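Local coordinates for protein bifunctional dTDP-4-dehydrorhamnose 3,5-epimerase/dTDP-4-dehydrorhamnose reductase (Arabidopsis thaliana, PDB 4QQR) that converts dTDP-4-dehydro-6-deoxy-glucose into dTDP-beta-L-rhamnose by 3,5-epimerization followed by NADPH-dependent 4-keto reduction, at residues A[164-169]-A[219-224]; A[170-175]-A[199-204]. All coordinates share one frame; numbering follows the deposited sequence.

Both interactions are largely buried, but they hold different elements. The centre of interaction 1 lies about 6 Å from the centre of the chain, and the contact joins strands 161-166 and 217-220 of the central parallel sheet; every touching residue is buried, and backbone bonds combine with apolar packing and a guanidinium-amide pair. Interaction 2, its centre about 11 Å from that of the chain, ties the loop after strand 161-166 to the start of helix 200-212, and its outer part, where Ser172 meets Asp201, is partly exposed and polar. Segment 164-169 runs directly into 170-175, and helix 200-212 precedes strand 217-220. The two contacts also meet: Asn223 OD1 lies 2.9 Å from Ile199 N, a probable hydrogen bond.

Interaction 1. Residues A[164-169]-A[219-224]; sequences LRVRMP and YNFTNP
Leu164 and Arg165 pair in parallel with Tyr219 and Asn220, their CA atoms 5.1 and 4.9 Å apart: Arg165 N donates to Tyr219 O in a nearly straight bond, and Arg165 O in turn accepts from Phe221 N. The second bond is more bent.

On one face of the sheet, Leu164 lays its branch carbon over the Phe221 ring, CG 3.8 Å from the ring centroid and 15° off the normal, a CH-pi contact. Phe221 CG stands anti to the backbone N (chi1 -151°), which carries the ring beneath Leu164 and brings its edge to Val166, with CD2 3.9 Å from Val166 CG2.

Arg165 occupies the other face. Its chain is extended from CG to NE, and NH1 reaches Asn220 OD1 at 2.9 Å, with the guanidinium and amide planes 43° apart. Glu152 forms a salt bridge to NE, while the carbonyls of Lys132 and Glu133 take further N-H groups, so several partners fix this buried charge. The Asn220 amide nitrogen is held by the carbonyls of Phe131 and Asp268. Beyond the paired residues, Thr222 CG2 packs 3.5 Å from Arg167 CB. Strand 217-220 is one of the two edge strands, within this chain, of the six-stranded parallel sheet of a Rossmann fold.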
# COMPACT_ATOMS: atom_id res chain seq x y z
N LEU A 164 -4.21 3.37 -15.72
CA LEU A 164 -3.83 2.84 -17.02
C LEU A 164 -2.64 1.87 -16.89
O LEU A 164 -1.56 2.25 -16.41
CB LEU A 164 -3.49 3.99 -17.99
CG LEU A 164 -4.62 4.69 -18.76
CD1 LEU A 164 -5.92 4.61 -18.04
CD2 LEU A 164 -4.30 6.16 -19.03
N ARG A 165 -2.84 0.61 -17.30
CA ARG A 165 -1.77 -0.38 -17.25
C ARG A 165 -0.93 -0.33 -18.53
O ARG A 165 -1.29 -0.92 -19.56
CB ARG A 165 -2.33 -1.78 -17.03
CG ARG A 165 -3.18 -1.94 -15.77
CD ARG A 165 -3.45 -3.41 -15.50
NE ARG A 165 -4.21 -3.68 -14.28
CZ ARG A 165 -5.15 -4.61 -14.17
NH1 ARG A 165 -5.47 -5.36 -15.22
NH2 ARG A 165 -5.78 -4.80 -13.02
N VAL A 166 0.19 0.39 -18.46
CA VAL A 166 1.14 0.50 -19.56
C VAL A 166 2.17 -0.61 -19.42
O VAL A 166 2.64 -0.88 -18.31
CB VAL A 166 1.84 1.89 -19.54
CG1 VAL A 166 3.13 1.90 -20.37
CG2 VAL A 166 0.88 2.98 -20.00
N ARG A 167 2.49 -1.28 -20.52
CA ARG A 167 3.53 -2.32 -20.55
C ARG A 167 4.54 -1.99 -21.64
O ARG A 167 4.17 -1.48 -22.70
CB ARG A 167 2.95 -3.71 -20.84
CG ARG A 167 2.05 -4.32 -19.77
CD ARG A 167 2.65 -5.60 -19.19
NE ARG A 167 3.00 -6.56 -20.22
CZ ARG A 167 3.89 -7.54 -20.07
NH1 ARG A 167 4.51 -7.71 -18.92
NH2 ARG A 167 4.14 -8.34 -21.07
N MET A 168 5.81 -2.30 -21.36
CA MET A 168 6.94 -2.10 -22.28
C MET A 168 6.78 -0.95 -23.26
O MET A 168 6.74 -1.18 -24.47
CB MET A 168 7.19 -3.39 -23.08
CG MET A 168 7.74 -4.54 -22.25
SD MET A 168 7.06 -6.13 -22.76
CE MET A 168 8.41 -7.22 -22.32
N PRO A 169 6.70 0.30 -22.75
CA PRO A 169 6.34 1.44 -23.63
C PRO A 169 7.30 1.60 -24.81
O PRO A 169 8.50 1.35 -24.66
CB PRO A 169 6.41 2.65 -22.69
CG PRO A 169 7.25 2.20 -21.52
CD PRO A 169 7.06 0.73 -21.39
N TYR A 219 -8.03 0.52 -16.77
CA TYR A 219 -7.97 0.09 -18.16
C TYR A 219 -6.62 -0.53 -18.46
O TYR A 219 -5.58 0.08 -18.20
CB TYR A 219 -8.19 1.24 -19.14
CG TYR A 219 -9.59 1.80 -19.18
CD1 TYR A 219 -10.04 2.65 -18.17
CD2 TYR A 219 -10.46 1.49 -20.22
CE1 TYR A 219 -11.32 3.18 -18.19
CE2 TYR A 219 -11.75 2.01 -20.25
CZ TYR A 219 -12.17 2.86 -19.22
OH TYR A 219 -13.44 3.41 -19.20
N ASN A 220 -6.65 -1.76 -18.97
CA ASN A 220 -5.51 -2.35 -19.65
C ASN A 220 -5.19 -1.39 -20.78
O ASN A 220 -6.08 -0.99 -21.54
CB ASN A 220 -5.86 -3.75 -20.19
CG ASN A 220 -5.85 -4.84 -19.11
OD1 ASN A 220 -5.27 -4.69 -18.03
ND2 ASN A 220 -6.49 -5.96 -19.42
N PHE A 221 -3.92 -0.99 -20.89
CA PHE A 221 -3.54 0.12 -21.77
C PHE A 221 -2.37 -0.26 -22.68
O PHE A 221 -1.38 0.46 -22.81
CB PHE A 221 -3.23 1.39 -20.94
CG PHE A 221 -3.50 2.68 -21.67
CD1 PHE A 221 -4.78 2.99 -22.09
CD2 PHE A 221 -2.49 3.57 -21.94
CE1 PHE A 221 -5.05 4.16 -22.77
CE2 PHE A 221 -2.75 4.75 -22.62
CZ PHE A 221 -4.04 5.03 -23.03
N THR A 222 -2.49 -1.43 -23.29
CA THR A 222 -1.52 -1.92 -24.25
C THR A 222 -2.34 -2.12 -25.50
O THR A 222 -3.56 -2.17 -25.42
CB THR A 222 -0.91 -3.25 -23.80
OG1 THR A 222 -1.94 -4.09 -23.27
CG2 THR A 222 0.09 -3.01 -22.71
N ASN A 223 -1.68 -2.18 -26.65
CA ASN A 223 -2.37 -2.45 -27.90
C ASN A 223 -2.87 -3.87 -27.90
O ASN A 223 -2.28 -4.73 -27.24
CB ASN A 223 -1.43 -2.24 -29.09
CG ASN A 223 -1.04 -0.81 -29.27
OD1 ASN A 223 -0.21 -0.29 -28.53
ND2 ASN A 223 -1.64 -0.15 -30.26
N PRO A 224 -3.98 -4.12 -28.60
CA PRO A 224 -4.50 -5.49 -28.74
C PRO A 224 -3.45 -6.44 -29.33
O PRO A 224 -2.65 -6.01 -30.15
CB PRO A 224 -5.69 -5.32 -29.68
CG PRO A 224 -6.18 -3.93 -29.41
CD PRO A 224 -4.95 -3.11 -29.07

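Interaction 2. Residues A[170-175]-A[199-204]; sequences ISSDLT and ILDELL
Ile170 and Ile199 bridge their backbones just where helix 200-212 begins, with Ile199 at the N-cap position; the contact therefore ties a loop of the Rossmann-fold enzyme to a helix N-terminus. The backbone evidence is Leu200 N donating to Ile170 O at 2.9 Å. This bond gives an N-H of the first turn a partner in the loop.

One apolar pair spans the contact: the CD1 end of Ile199 meets the CG2 branch of Ile170 at 3.7 Å, the two side chains crossing at a slant. Helix 282-291 extends this patch, with Val290 touching Ile170 and Leu286 touching Ile199.

Trp23 of helix 23-34, a residue assigned to NADPH binding by similarity, touches both Leu200 and Ser171 and so places the contact beside the probable cofactor site.

Among the polar contacts, Ser171 OG accepts from Asp173 N at 2.9 Å within the loop, an ST turn. The Asp201 carboxylate grips Ser172 with both oxygens. Asp201 CG lies anti to its carbonyl carbon (chi1 -70°), turning the group across to the loop. Ser172 N meets Asp201 OD2 from above the carboxylate plane, 42° out of it. Ser172 OG donates to Asp201 OD1 at 2.9 Å from the syn side, likewise tilted out of the carboxylate plane.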
# COMPACT_ATOMS: atom_id res chain seq x y z
N ILE A 170 6.75 2.01 -25.96
CA ILE A 170 7.48 2.08 -27.24
C ILE A 170 7.17 3.37 -28.01
O ILE A 170 6.03 3.84 -28.02
CB ILE A 170 7.12 0.87 -28.14
CG1 ILE A 170 8.03 -0.32 -27.84
CG2 ILE A 170 7.17 1.23 -29.62
CD1 ILE A 170 7.57 -1.59 -28.49
N SER A 171 8.17 3.93 -28.66
CA SER A 171 8.03 5.23 -29.32
C SER A 171 8.56 5.20 -30.75
O SER A 171 9.35 4.32 -31.11
CB SER A 171 8.77 6.29 -28.51
OG SER A 171 8.81 7.53 -29.18
N SER A 172 8.14 6.17 -31.55
CA SER A 172 8.71 6.40 -32.86
C SER A 172 10.14 6.98 -32.73
O SER A 172 10.89 7.01 -33.69
CB SER A 172 7.83 7.36 -33.66
OG SER A 172 7.90 8.65 -33.11
N ASP A 173 10.49 7.44 -31.54
CA ASP A 173 11.82 7.98 -31.27
C ASP A 173 12.76 6.83 -30.87
O ASP A 173 12.83 6.44 -29.70
CB ASP A 173 11.73 9.01 -30.14
CG ASP A 173 13.00 9.85 -29.99
OD1 ASP A 173 12.95 11.05 -30.33
OD2 ASP A 173 14.02 9.32 -29.51
N LEU A 174 13.48 6.29 -31.85
CA LEU A 174 14.30 5.11 -31.59
C LEU A 174 15.64 5.42 -30.91
O LEU A 174 16.46 4.53 -30.69
CB LEU A 174 14.53 4.32 -32.89
CG LEU A 174 13.32 3.54 -33.40
CD1 LEU A 174 13.66 2.83 -34.70
CD2 LEU A 174 12.80 2.53 -32.35
N THR A 175 15.84 6.69 -30.56
CA THR A 175 17.09 7.14 -29.97
C THR A 175 16.98 7.15 -28.45
O THR A 175 17.98 7.34 -27.75
CB THR A 175 17.45 8.56 -30.45
OG1 THR A 175 16.39 9.46 -30.13
CG2 THR A 175 17.66 8.56 -31.96
N ILE A 199 2.06 1.14 -27.55
CA ILE A 199 2.63 2.09 -28.51
C ILE A 199 2.29 3.52 -28.10
O ILE A 199 1.20 4.01 -28.39
CB ILE A 199 2.12 1.87 -29.93
CG1 ILE A 199 2.31 0.43 -30.36
CG2 ILE A 199 2.84 2.81 -30.87
CD1 ILE A 199 3.73 -0.01 -30.31
N LEU A 200 3.21 4.17 -27.39
CA LEU A 200 2.94 5.51 -26.83
C LEU A 200 2.43 6.52 -27.85
O LEU A 200 1.58 7.34 -27.54
CB LEU A 200 4.18 6.08 -26.13
CG LEU A 200 4.71 5.31 -24.93
CD1 LEU A 200 5.97 5.97 -24.39
CD2 LEU A 200 3.63 5.17 -23.85
N ASP A 201 2.95 6.47 -29.08
CA ASP A 201 2.56 7.40 -30.13
C ASP A 201 1.08 7.31 -30.46
O ASP A 201 0.45 8.32 -30.75
CB ASP A 201 3.39 7.15 -31.39
CG ASP A 201 4.84 7.55 -31.23
OD1 ASP A 201 5.24 8.55 -31.84
OD2 ASP A 201 5.56 6.86 -30.47
N GLU A 202 0.53 6.09 -30.46
CA GLU A 202 -0.91 5.90 -30.65
C GLU A 202 -1.71 6.05 -29.34
O GLU A 202 -2.75 6.71 -29.33
CB GLU A 202 -1.20 4.54 -31.27
CG GLU A 202 -2.68 4.28 -31.44
CD GLU A 202 -2.96 2.88 -31.98
OE1 GLU A 202 -2.04 2.04 -31.93
OE2 GLU A 202 -4.10 2.62 -32.45
N LEU A 203 -1.20 5.46 -28.26
CA LEU A 203 -1.95 5.32 -27.02
C LEU A 203 -1.99 6.59 -26.16
O LEU A 203 -3.00 6.89 -25.51
CB LEU A 203 -1.44 4.14 -26.20
CG LEU A 203 -2.23 2.83 -26.28
CD1 LEU A 203 -3.71 3.11 -26.13
CD2 LEU A 203 -1.95 2.12 -27.57
N LEU A 204 -0.89 7.35 -26.16
CA LEU A 204 -0.87 8.61 -25.41
C LEU A 204 -1.92 9.62 -25.86
O LEU A 204 -2.57 10.25 -25.03
CB LEU A 204 0.53 9.23 -25.35
CG LEU A 204 1.45 8.54 -24.34
CD1 LEU A 204 2.70 9.35 -24.07
CD2 LEU A 204 0.68 8.28 -23.06